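Local atomic coordinates of tylactone synthase starter module and modules 1 & 2 (Streptomyces fradiae, PDB entry 2Z5L), a protein that contributes, through its first ketoreductase domain, to tylosin assembly, probably reducing a beta-keto group of the polyketide intermediate with NADPH and setting the configuration of the product. Residues T261-G266 against A328-A333; R274-L279 against L287-R292; A322-L327 against H374-D379. All coordinates share one frame; numbering follows the deposited sequence.

Contact 1 (T261-G266 against A328-A333); sequences TVLITG and AALVTA
Ala328 O, in the helical turn that carries Leu330 and Val331, the residues that meet Leu263, accepts two hydrogen bonds from Thr332. Thr332 N donates to Ala328 O at 2.9 Å, the ordinary helical bond, and Thr332 OG1 adds a second at 3.0 Å to the same oxygen. The hydroxyl reaches the oxygen from above the carbonyl plane, 52° out of it. This becomes possible because Thr332 OG1 turns back beside its own backbone N (chi1 -70°), toward the preceding helical turn. Thr332 lies on the exposed side of the helix, and the doubled grip ties its side chain to the turn that carries the apolar contact.

Between the two segments the contact is purely apolar, with no hydrogen bond. Leu263 leaves the strand with CG anti to its backbone N (chi1 175°), and its two methyls fork onto neighbouring helical residues. Leu263 CD1 meets Leu330 CD2 at 4.2 Å, while Leu263 CD2 meets Val331 CG1 at 4.1 Å. Both pairs meet at a slant, and one methyl of each helical residue does the touching. The separations are comfortable van der Waals distances, and Leu263 and Val331 are buried.

Strand 261-265 belongs to the parallel sheet of the Rossmann-type fold expected of a short-chain dehydrogenase. It runs between strands 286-291 and 338-341, with Leu263 bonded through its backbone to Ala338 and Phe340, and Val262 to Arg286 and Val288. Helix 324-333 packs on the Leu263 face, where Leu373 of helix 356-376 also touches Leu263; Val262 and Ile264 instead meet helix 270-281.

Contact 2 (R274-L279 against L287-R292); sequences RLARRL and LVLTSR
Ala276 and Leu287 bring the two backbones nearest, with their CA atoms 7.4 Å apart, where helix segment 274-279 runs back along strand segment 287-291. The axes of these short segments are 10.2 Å apart at closest approach, and their N-to-C directions are almost exactly antiparallel, at 175°. With the two nearly aligned, Ala276 and Leu279 on one face of the helix meet Leu287 and Leu289, alternate residues of the strand.

Ala276 is the small residue at the centre. Its CB touches Leu287 CD1 at 3.9 Å and Leu289 CD2 at 4.2 Å, so one methyl group meets a methyl from each leucine. Leu287 CD1 also comes within 3.5 Å of the backbone atom Ala276 O. The other branch of that leucine reaches the next turn, where Leu287 CD2 lies 4.3 Å from Leu279 CB. Both leucines leave the strand toward the helix, and each CG stands anti to the carbonyl carbon (chi1 -74° and -45°). All four touching residues are buried. Arg277 and Arg278, which take no part in the contact, are held by salt bridges, Arg277 to Glu306 and Arg278 to Asp462 and Glu282.

The contact is internal to a beta-alpha-beta unit made of strand 261-265, helix 270-281 and strand 286-291, the classic opening of a Rossmann fold. The glycine-rich sequence at the start of the helix is consistent with a dinucleotide-binding loop, and Leu289 touches residues of it. Leu307 of helix 300-308 packs on both Ala276 and Leu289. Leu279 and Leu287 meet Val262 of the adjoining strand, and helix 457-470 lies against Arg274 and Arg278.

Contact 3 (A322-L327 against H374-D379); sequences AERDAL and HQLTAD
Leu376 pushes one methyl onto the backbone side of Leu327: Leu376 CD1 stands 3.5 Å from Leu327 CB, closer than usual for two carbons, and 3.7 Å from Leu327 C. The leucine reaches this far because its CG lies anti to the carbonyl carbon (chi1 -66°) and its chain continues extended, projecting the branch toward the neighbouring helix. Leu327 adopts a similar first torsion (chi1 -84°), but its CB, more than its methyls, takes the contact.

Helices 324-333 and 356-376 pack here as covering helices of the Rossmann-type ketoreductase fold. Leu372 and Leu373 of the longer helix also touch Leu327, continuing the apolar seam, and just past Leu376 the hydroxyl of Thr377 is hydrogen-bonded to Leu373 O.

The second branch of Leu376 faces Arg324 at the exposed margin. Although CB of Arg324 does not head for the partner segment, the bent side chain curls back, with a turn about its third torsion (chi3 53°). Its NH1 comes to 4.5 Å from Leu376 CD2, which lies at the edge of the guanidinium, near its plane.

How the contacts relate
Following the chain from strand 261-265, contact 2 closes first: strand 286-291 runs back along helix 270-281, a short local loop within the wider one that contact 1 closes when helix 324-333 returns to strand 261-265. Contact 3 opens inside that wider loop, at residues 322-327, and closes beyond it at the end of helix 356-376, so contacts 1 and 3 cross, whereas contacts 2 and 3 follow one another. Contacts 1 and 2 meet through their adjacent parallel strands, and Leu330 packs on Thr290. Contacts 1 and 3 share helix 324-333, linking the sheet to helix 356-376.

Contact 1 (T261-G266 against A328-A333)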
loop_
_atom_site.group_PDB
_atom_site.type_symbol
_atom_site.label_atom_id
_atom_site.label_comp_id
_atom_site.label_asym_id
_atom_site.label_seq_id
_atom_site.Cartn_x
_atom_site.Cartn_y
_atom_site.Cartn_z
ATOM N N THR A 261 16.474 -6.816 23.175
ATOM C CA THR A 261 15.037 -7.085 23.220
ATOM C C THR A 261 14.399 -6.919 21.838
ATOM O O THR A 261 14.623 -5.923 21.157
ATOM C CB THR A 261 14.325 -6.151 24.246
ATOM O OG1 THR A 261 14.989 -6.251 25.513
ATOM C CG2 THR A 261 12.858 -6.554 24.434
ATOM N N VAL A 262 13.623 -7.915 21.418
ATOM C CA VAL A 262 12.953 -7.854 20.129
ATOM C C VAL A 262 11.442 -7.867 20.352
ATOM O O VAL A 262 10.895 -8.763 21.000
ATOM C CB VAL A 262 13.362 -9.039 19.215
ATOM C CG1 VAL A 262 12.671 -8.926 17.872
ATOM C CG2 VAL A 262 14.872 -9.061 19.023
ATOM N N LEU A 263 10.782 -6.830 19.853
ATOM C CA LEU A 263 9.335 -6.698 19.973
ATOM C C LEU A 263 8.703 -7.209 18.686
ATOM O O LEU A 263 9.066 -6.755 17.595
ATOM C CB LEU A 263 8.946 -5.233 20.161
ATOM C CG LEU A 263 7.453 -4.919 20.179
ATOM C CD1 LEU A 263 6.756 -5.713 21.302
ATOM C CD2 LEU A 263 7.253 -3.411 20.414
ATOM N N ILE A 264 7.758 -8.133 18.818
ATOM C CA ILE A 264 7.073 -8.701 17.654
ATOM C C ILE A 264 5.558 -8.628 17.798
ATOM O O ILE A 264 4.979 -9.322 18.644
ATOM C CB ILE A 264 7.439 -10.191 17.450
ATOM C CG1 ILE A 264 8.903 -10.332 17.050
ATOM C CG2 ILE A 264 6.521 -10.811 16.394
ATOM C CD1 ILE A 264 9.430 -11.757 17.198
ATOM N N THR A 265 4.902 -7.805 16.977
ATOM C CA THR A 265 3.445 -7.753 17.075
ATOM C C THR A 265 2.877 -8.904 16.234
ATOM O O THR A 265 3.569 -9.444 15.361
ATOM C CB THR A 265 2.857 -6.387 16.643
ATOM O OG1 THR A 265 2.953 -6.221 15.227
ATOM C CG2 THR A 265 3.621 -5.236 17.331
ATOM N N GLY A 266 1.645 -9.309 16.527
ATOM C CA GLY A 266 1.057 -10.424 15.816
ATOM C C GLY A 266 1.950 -11.638 15.999
ATOM O O GLY A 266 2.137 -12.448 15.093
ATOM N N ALA A 328 2.416 1.463 24.701
ATOM C CA ALA A 328 3.338 2.335 25.448
ATOM C C ALA A 328 3.901 1.606 26.661
ATOM O O ALA A 328 5.109 1.512 26.822
ATOM C CB ALA A 328 2.611 3.619 25.891
ATOM N N ALA A 329 3.015 1.088 27.501
ATOM C CA ALA A 329 3.407 0.346 28.688
ATOM C C ALA A 329 4.426 -0.746 28.402
ATOM O O ALA A 329 5.307 -1.024 29.213
ATOM C CB ALA A 329 2.166 -0.269 29.342
ATOM N N LEU A 330 4.307 -1.368 27.237
ATOM C CA LEU A 330 5.191 -2.463 26.852
ATOM C C LEU A 330 6.582 -2.012 26.446
ATOM O O LEU A 330 7.575 -2.621 26.834
ATOM C CB LEU A 330 4.546 -3.231 25.703
ATOM C CG LEU A 330 4.782 -4.732 25.707
ATOM C CD1 LEU A 330 4.242 -5.388 26.993
ATOM C CD2 LEU A 330 4.076 -5.337 24.489
ATOM N N VAL A 331 6.666 -0.953 25.650
ATOM C CA VAL A 331 7.981 -0.477 25.241
ATOM C C VAL A 331 8.603 0.242 26.450
ATOM O O VAL A 331 9.820 0.431 26.514
ATOM C CB VAL A 331 7.895 0.484 24.025
ATOM C CG1 VAL A 331 7.161 -0.190 22.878
ATOM C CG2 VAL A 331 7.189 1.765 24.408
ATOM N N THR A 332 7.779 0.654 27.410
ATOM C CA THR A 332 8.348 1.295 28.602
ATOM C C THR A 332 9.074 0.195 29.385
ATOM O O THR A 332 10.260 0.303 29.626
ATOM C CB THR A 332 7.262 1.950 29.496
ATOM O OG1 THR A 332 6.727 3.098 28.820
ATOM C CG2 THR A 332 7.860 2.372 30.878
ATOM N N ALA A 333 8.370 -0.870 29.758
ATOM C CA ALA A 333 8.987 -1.964 30.513
ATOM C C ALA A 333 10.122 -2.693 29.787
ATOM O O ALA A 333 11.095 -3.132 30.414
ATOM C CB ALA A 333 7.933 -2.965 30.928
#

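Contact 2 (R274-L279 against L287-R292)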
loop_
_atom_site.group_PDB
_atom_site.type_symbol
_atom_site.label_atom_id
_atom_site.label_comp_id
_atom_site.label_asym_id
_atom_site.label_seq_id
_atom_site.Cartn_x
_atom_site.Cartn_y
_atom_site.Cartn_z
ATOM N N ARG A 274 6.836 -18.155 13.647
ATOM C CA ARG A 274 8.008 -18.501 12.848
ATOM C C ARG A 274 9.152 -17.515 13.025
ATOM O O ARG A 274 10.317 -17.899 13.130
ATOM C CB ARG A 274 7.609 -18.527 11.374
ATOM C CG ARG A 274 8.777 -18.483 10.416
ATOM C CD ARG A 274 9.336 -19.854 10.230
ATOM N NE ARG A 274 8.311 -20.727 9.665
ATOM C CZ ARG A 274 8.552 -21.947 9.206
ATOM N NH1 ARG A 274 9.789 -22.433 9.249
ATOM N NH2 ARG A 274 7.563 -22.669 8.692
ATOM N N LEU A 275 8.809 -16.235 13.013
ATOM C CA LEU A 275 9.796 -15.172 13.167
ATOM C C LEU A 275 10.423 -15.334 14.536
ATOM O O LEU A 275 11.640 -15.316 14.678
ATOM C CB LEU A 275 9.093 -13.823 13.076
ATOM C CG LEU A 275 9.869 -12.671 12.435
ATOM C CD1 LEU A 275 9.188 -11.351 12.830
ATOM C CD2 LEU A 275 11.304 -12.665 12.843
ATOM N N ALA A 276 9.579 -15.510 15.546
ATOM C CA ALA A 276 10.073 -15.656 16.905
ATOM C C ALA A 276 11.050 -16.829 17.066
ATOM O O ALA A 276 12.155 -16.643 17.564
ATOM C CB ALA A 276 8.897 -15.794 17.868
ATOM N N ARG A 277 10.661 -18.031 16.645
ATOM C CA ARG A 277 11.557 -19.172 16.767
ATOM C C ARG A 277 12.905 -18.932 16.097
ATOM O O ARG A 277 13.942 -19.359 16.596
ATOM C CB ARG A 277 10.913 -20.427 16.169
ATOM C CG ARG A 277 9.718 -20.957 16.943
ATOM C CD ARG A 277 9.101 -22.178 16.240
ATOM N NE ARG A 277 7.916 -22.698 16.898
ATOM C CZ ARG A 277 7.928 -23.529 17.940
ATOM N NH1 ARG A 277 9.079 -23.944 18.458
ATOM N NH2 ARG A 277 6.784 -23.959 18.461
ATOM N N ARG A 278 12.893 -18.254 14.955
ATOM C CA ARG A 278 14.129 -17.972 14.229
ATOM C C ARG A 278 15.016 -16.950 14.937
ATOM O O ARG A 278 16.236 -17.113 14.988
ATOM C CB ARG A 278 13.798 -17.487 12.816
ATOM C CG ARG A 278 13.458 -18.630 11.854
ATOM C CD ARG A 278 14.724 -19.426 11.496
ATOM N NE ARG A 278 15.724 -18.633 10.773
ATOM C CZ ARG A 278 15.678 -18.334 9.472
ATOM N NH1 ARG A 278 14.669 -18.753 8.720
ATOM N NH2 ARG A 278 16.669 -17.645 8.916
ATOM N N LEU A 279 14.395 -15.899 15.465
ATOM C CA LEU A 279 15.122 -14.856 16.172
ATOM C C LEU A 279 15.713 -15.391 17.468
ATOM O O LEU A 279 16.913 -15.253 17.727
ATOM C CB LEU A 279 14.188 -13.676 16.445
ATOM C CG LEU A 279 13.731 -13.042 15.123
ATOM C CD1 LEU A 279 12.995 -11.739 15.372
ATOM C CD2 LEU A 279 14.974 -12.816 14.234
ATOM N N LEU A 287 12.447 -11.672 23.827
ATOM C CA LEU A 287 11.388 -11.533 22.858
ATOM C C LEU A 287 10.167 -11.093 23.629
ATOM O O LEU A 287 9.894 -11.598 24.726
ATOM C CB LEU A 287 11.092 -12.868 22.160
ATOM C CG LEU A 287 12.101 -13.363 21.121
ATOM C CD1 LEU A 287 11.604 -14.672 20.462
ATOM C CD2 LEU A 287 12.282 -12.296 20.056
ATOM N N VAL A 288 9.458 -10.125 23.062
ATOM C CA VAL A 288 8.231 -9.604 23.640
ATOM C C VAL A 288 7.194 -9.775 22.544
ATOM O O VAL A 288 7.286 -9.132 21.505
ATOM C CB VAL A 288 8.393 -8.122 23.996
ATOM C CG1 VAL A 288 7.063 -7.527 24.369
ATOM C CG2 VAL A 288 9.377 -7.999 25.158
ATOM N N LEU A 289 6.226 -10.655 22.774
ATOM C CA LEU A 289 5.201 -10.944 21.790
ATOM C C LEU A 289 3.854 -10.377 22.185
ATOM O O LEU A 289 3.420 -10.519 23.328
ATOM C CB LEU A 289 5.085 -12.460 21.612
ATOM C CG LEU A 289 6.406 -13.217 21.488
ATOM C CD1 LEU A 289 6.117 -14.709 21.543
ATOM C CD2 LEU A 289 7.128 -12.849 20.209
ATOM N N THR A 290 3.189 -9.721 21.244
ATOM C CA THR A 290 1.882 -9.177 21.554
ATOM C C THR A 290 0.876 -9.910 20.708
ATOM O O THR A 290 1.190 -10.338 19.599
ATOM C CB THR A 290 1.800 -7.681 21.253
ATOM O OG1 THR A 290 1.558 -7.489 19.859
ATOM C CG2 THR A 290 3.119 -6.993 21.624
ATOM N N SER A 291 -0.323 -10.076 21.253
ATOM C CA SER A 291 -1.411 -10.748 20.550
ATOM C C SER A 291 -2.751 -10.325 21.139
ATOM O O SER A 291 -2.816 -9.807 22.254
ATOM C CB SER A 291 -1.263 -12.263 20.657
ATOM O OG SER A 291 -1.418 -12.707 21.991
ATOM N N ARG A 292 -3.810 -10.563 20.370
ATOM C CA ARG A 292 -5.179 -10.230 20.740
ATOM C C ARG A 292 -5.632 -10.825 22.072
ATOM O O ARG A 292 -6.275 -10.145 22.868
ATOM C CB ARG A 292 -6.135 -10.679 19.620
ATOM C CG ARG A 292 -5.715 -11.992 18.917
ATOM C CD ARG A 292 -4.968 -11.727 17.605
ATOM N NE ARG A 292 -3.756 -12.523 17.431
ATOM C CZ ARG A 292 -2.534 -12.006 17.316
ATOM N NH1 ARG A 292 -2.377 -10.690 17.365
ATOM N NH2 ARG A 292 -1.471 -12.796 17.146
#

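Contact 3 (A322-L327 against H374-D379)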
loop_
_atom_site.group_PDB
_atom_site.type_symbol
_atom_site.label_atom_id
_atom_site.label_comp_id
_atom_site.label_asym_id
_atom_site.label_seq_id
_atom_site.Cartn_x
_atom_site.Cartn_y
_atom_site.Cartn_z
ATOM N N ALA A 322 -3.566 -1.172 18.255
ATOM C CA ALA A 322 -3.853 0.245 18.059
ATOM C C ALA A 322 -4.163 0.932 19.392
ATOM O O ALA A 322 -4.438 2.130 19.430
ATOM C CB ALA A 322 -5.026 0.406 17.101
ATOM N N GLU A 323 -4.120 0.165 20.479
ATOM C CA GLU A 323 -4.385 0.686 21.819
ATOM C C GLU A 323 -3.113 1.368 22.328
ATOM O O GLU A 323 -2.051 0.741 22.419
ATOM C CB GLU A 323 -4.770 -0.465 22.747
ATOM C CG GLU A 323 -5.544 -0.072 23.984
ATOM C CD GLU A 323 -5.935 -1.278 24.828
ATOM O OE1 GLU A 323 -5.122 -1.712 25.674
ATOM O OE2 GLU A 323 -7.057 -1.801 24.629
ATOM N N ARG A 324 -3.216 2.653 22.648
ATOM C CA ARG A 324 -2.066 3.419 23.127
ATOM C C ARG A 324 -1.402 2.906 24.396
ATOM O O ARG A 324 -0.236 2.495 24.387
ATOM C CB ARG A 324 -2.450 4.884 23.337
ATOM C CG ARG A 324 -2.243 5.742 22.113
ATOM C CD ARG A 324 -1.771 7.125 22.510
ATOM N NE ARG A 324 -0.590 7.065 23.374
ATOM C CZ ARG A 324 -0.580 7.392 24.665
ATOM N NH1 ARG A 324 0.543 7.299 25.364
ATOM N NH2 ARG A 324 -1.687 7.826 25.254
ATOM N N ASP A 325 -2.152 2.965 25.490
ATOM C CA ASP A 325 -1.691 2.526 26.810
ATOM C C ASP A 325 -0.993 1.165 26.795
ATOM O O ASP A 325 0.082 1.010 27.373
ATOM C CB ASP A 325 -2.887 2.478 27.769
ATOM C CG ASP A 325 -3.267 3.852 28.308
ATOM O OD1 ASP A 325 -2.861 4.866 27.697
ATOM O OD2 ASP A 325 -3.978 3.910 29.338
ATOM N N ALA A 326 -1.606 0.185 26.128
ATOM C CA ALA A 326 -1.053 -1.171 26.067
ATOM C C ALA A 326 0.325 -1.246 25.400
ATOM O O ALA A 326 1.237 -1.893 25.930
ATOM C CB ALA A 326 -2.036 -2.106 25.367
ATOM N N LEU A 327 0.487 -0.597 24.244
ATOM C CA LEU A 327 1.787 -0.611 23.570
ATOM C C LEU A 327 2.797 0.246 24.324
ATOM O O LEU A 327 3.926 -0.181 24.528
ATOM C CB LEU A 327 1.705 -0.103 22.117
ATOM C CG LEU A 327 1.304 -1.066 20.983
ATOM C CD1 LEU A 327 1.548 -0.391 19.621
ATOM C CD2 LEU A 327 2.143 -2.341 21.079
ATOM N N HIS A 374 5.742 3.801 15.796
ATOM C CA HIS A 374 6.576 4.862 15.255
ATOM C C HIS A 374 6.728 6.000 16.276
ATOM O O HIS A 374 7.818 6.529 16.457
ATOM C CB HIS A 374 5.945 5.397 13.958
ATOM C CG HIS A 374 6.532 6.687 13.481
ATOM N ND1 HIS A 374 7.805 6.783 12.964
ATOM C CD2 HIS A 374 6.004 7.935 13.412
ATOM C CE1 HIS A 374 8.035 8.031 12.589
ATOM N NE2 HIS A 374 6.956 8.749 12.852
ATOM N N GLN A 375 5.635 6.342 16.953
ATOM C CA GLN A 375 5.622 7.427 17.929
ATOM C C GLN A 375 6.107 7.055 19.334
ATOM O O GLN A 375 6.723 7.874 20.018
ATOM C CB GLN A 375 4.212 8.005 18.021
ATOM C CG GLN A 375 3.628 8.370 16.665
ATOM C CD GLN A 375 2.113 8.528 16.685
ATOM O OE1 GLN A 375 1.418 7.904 17.496
ATOM N NE2 GLN A 375 1.591 9.347 15.772
ATOM N N LEU A 376 5.817 5.833 19.764
ATOM C CA LEU A 376 6.229 5.375 21.078
ATOM C C LEU A 376 7.730 5.066 21.125
ATOM O O LEU A 376 8.290 4.896 22.206
ATOM C CB LEU A 376 5.407 4.150 21.491
ATOM C CG LEU A 376 3.910 4.383 21.715
ATOM C CD1 LEU A 376 3.201 3.033 21.941
ATOM C CD2 LEU A 376 3.697 5.296 22.901
ATOM N N THR A 377 8.379 5.006 19.961
ATOM C CA THR A 377 9.820 4.741 19.903
ATOM C C THR A 377 10.592 5.931 19.341
ATOM O O THR A 377 11.570 5.761 18.599
ATOM C CB THR A 377 10.172 3.504 19.023
ATOM O OG1 THR A 377 9.946 3.814 17.642
ATOM C CG2 THR A 377 9.345 2.292 19.426
ATOM N N ALA A 378 10.144 7.136 19.692
ATOM C CA ALA A 378 10.789 8.364 19.238
ATOM C C ALA A 378 11.970 8.751 20.133
ATOM O O ALA A 378 12.886 9.443 19.695
ATOM C CB ALA A 378 9.771 9.501 19.194
ATOM N N ASP A 379 11.939 8.306 21.386
ATOM C CA ASP A 379 13.016 8.600 22.327
ATOM C C ASP A 379 13.855 7.357 22.642
ATOM O O ASP A 379 14.775 7.412 23.461
ATOM C CB ASP A 379 12.458 9.170 23.636
ATOM C CG ASP A 379 11.657 10.452 23.430
ATOM O OD1 ASP A 379 12.042 11.266 22.554
ATOM O OD2 ASP A 379 10.650 10.650 24.159
#